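Local atomic coordinates of glycoside hydrolase family 31 (Trueperella pyogenes, PDB entry 5I0F), a protein that probably hydrolyses cycloalternan, a cyclic glucose oligosaccharide, as a family 31 glycoside hydrolase that passes through a covalent glycosyl-enzyme intermediate. Residues L167-E170 / G171-V175. Sequence-based numbering, arbitrary orientation.
Sequences LRIE and GDEHV
Ile169 lays its CG1-CD1 arm along the CB of Glu173 and runs on to Val175. Its CG1 is 3.6 Å from Glu173 CB. CD1 meets Val175 CG2 at 3.5 Å, tighter than usual for two carbons. CG1 stands anti to the backbone N (chi1 -179°), and this carries the arm across to the other limb. Glu173 runs past Ile169 in the opposite direction, and its OE1 reaches the backbone N of Glu170. That N donates a hydrogen bond to OE1, 2.8 Å long and nearly straight at 174°. The N-H arrives from above the carboxylate plane. A second bond joins the backbones: Glu173 N donates to Glu170 O at 3.0 Å, closing a type I beta turn from Glu170 to Glu173. The turn lies in the short connection between strand 160-168 and strand 174-179. The two strands belong to different sheets, so the chain changes sheet here. The other carboxylate oxygen of Glu173, OE2, forms a salt bridge with Arg145 and a hydrogen bond with Trp226 NE1. Arg145 probably eases the closeness of the two carboxylates, Glu170 OE1 lying 4.5 Å from Glu173 OE2. Arg168 NH2 donates a hydrogen bond to Glu170 OE2 at 2.8 Å, as part of a salt bridge. The carboxylate oxygen uses its anti lone pair and sits at the guanidinium edge, 9° out of its plane. Glu170 OE1 and Asp172 OD1 share one water, which donates to both. Asp172 OD2 accepts from the backbone N of Glu221.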
loop_
_atom_site.group_PDB
_atom_site.type_symbol
_atom_site.label_atom_id
_atom_site.label_comp_id
_atom_site.label_asym_id
_atom_site.label_seq_id
_atom_site.Cartn_x
_atom_site.Cartn_y
_atom_site.Cartn_z
ATOM N N LEU A 167 -17.882 -16.762 10.815
ATOM C CA LEU A 167 -17.290 -18.065 10.564
ATOM C C LEU A 167 -16.720 -18.635 11.861
ATOM O O LEU A 167 -16.142 -17.905 12.692
ATOM C CB LEU A 167 -16.157 -17.953 9.549
ATOM C CG LEU A 167 -16.432 -17.207 8.252
ATOM C CD1 LEU A 167 -15.151 -17.214 7.434
ATOM C CD2 LEU A 167 -17.555 -17.862 7.477
ATOM N N ARG A 168 -16.839 -19.955 12.014
ATOM C CA ARG A 168 -16.314 -20.643 13.180
ATOM C C ARG A 168 -14.786 -20.850 13.083
ATOM O O ARG A 168 -14.284 -21.255 12.041
ATOM C CB ARG A 168 -17.019 -21.993 13.328
ATOM C CG ARG A 168 -16.719 -22.711 14.640
ATOM C CD ARG A 168 -17.687 -23.866 14.885
ATOM N NE ARG A 168 -17.537 -24.870 13.847
ATOM C CZ ARG A 168 -16.558 -25.779 13.782
ATOM N NH1 ARG A 168 -16.546 -26.634 12.763
ATOM N NH2 ARG A 168 -15.605 -25.873 14.727
ATOM N N ILE A 169 -14.073 -20.604 14.180
ATOM C CA ILE A 169 -12.635 -20.900 14.293
ATOM C C ILE A 169 -12.443 -21.779 15.515
ATOM O O ILE A 169 -13.147 -21.613 16.506
ATOM C CB ILE A 169 -11.774 -19.601 14.353
ATOM C CG1 ILE A 169 -10.283 -19.895 14.441
ATOM C CG2 ILE A 169 -12.166 -18.690 15.520
ATOM C CD1 ILE A 169 -9.405 -18.683 14.124
ATOM N N GLU A 170 -11.513 -22.726 15.416
ATOM C CA GLU A 170 -11.226 -23.693 16.485
ATOM C C GLU A 170 -10.010 -23.271 17.319
ATOM O O GLU A 170 -9.219 -22.416 16.913
ATOM C CB GLU A 170 -11.048 -25.102 15.892
ATOM C CG GLU A 170 -12.325 -25.566 15.195
ATOM C CD GLU A 170 -12.305 -27.010 14.714
ATOM O OE1 GLU A 170 -11.240 -27.639 14.711
ATOM O OE2 GLU A 170 -13.383 -27.519 14.336
ATOM N N GLY A 171 -9.911 -23.850 18.508
ATOM C CA GLY A 171 -9.002 -23.382 19.559
ATOM C C GLY A 171 -7.526 -23.342 19.219
ATOM O O GLY A 171 -6.798 -22.477 19.711
ATOM N N ASP A 172 -7.082 -24.245 18.356
ATOM C CA ASP A 172 -5.677 -24.267 17.946
ATOM C C ASP A 172 -5.408 -23.604 16.591
ATOM O O ASP A 172 -4.321 -23.794 16.026
ATOM C CB ASP A 172 -5.164 -25.698 17.913
ATOM C CG ASP A 172 -5.813 -26.534 16.813
ATOM O OD1 ASP A 172 -7.017 -26.300 16.480
ATOM O OD2 ASP A 172 -5.102 -27.434 16.306
ATOM N N GLU A 173 -6.368 -22.835 16.068
ATOM C CA GLU A 173 -6.213 -22.246 14.733
ATOM C C GLU A 173 -5.599 -20.848 14.772
ATOM O O GLU A 173 -5.874 -20.066 15.684
ATOM C CB GLU A 173 -7.541 -22.251 13.978
ATOM C CG GLU A 173 -7.853 -23.638 13.436
ATOM C CD GLU A 173 -9.178 -23.777 12.717
ATOM O OE1 GLU A 173 -10.144 -23.027 12.993
ATOM O OE2 GLU A 173 -9.280 -24.710 11.883
ATOM N N HIS A 174 -4.798 -20.561 13.748
ATOM C CA HIS A 174 -4.102 -19.300 13.543
ATOM C C HIS A 174 -4.560 -18.705 12.217
ATOM O O HIS A 174 -4.865 -19.448 11.265
ATOM C CB HIS A 174 -2.618 -19.556 13.487
ATOM C CG HIS A 174 -2.101 -20.274 14.678
ATOM N ND1 HIS A 174 -1.700 -19.618 15.819
ATOM C CD2 HIS A 174 -1.978 -21.596 14.936
ATOM C CE1 HIS A 174 -1.302 -20.506 16.712
ATOM N NE2 HIS A 174 -1.474 -21.713 16.203
ATOM N N VAL A 175 -4.637 -17.379 12.164
ATOM C CA VAL A 175 -5.180 -16.679 11.011
ATOM C C VAL A 175 -4.089 -15.816 10.393
ATOM O O VAL A 175 -3.566 -14.913 11.039
ATOM C CB VAL A 175 -6.399 -15.808 11.381
ATOM C CG1 VAL A 175 -7.029 -15.228 10.118
ATOM C CG2 VAL A 175 -7.433 -16.630 12.132
HETATM O O HOH W 1 -8.510 -27.542 14.464
#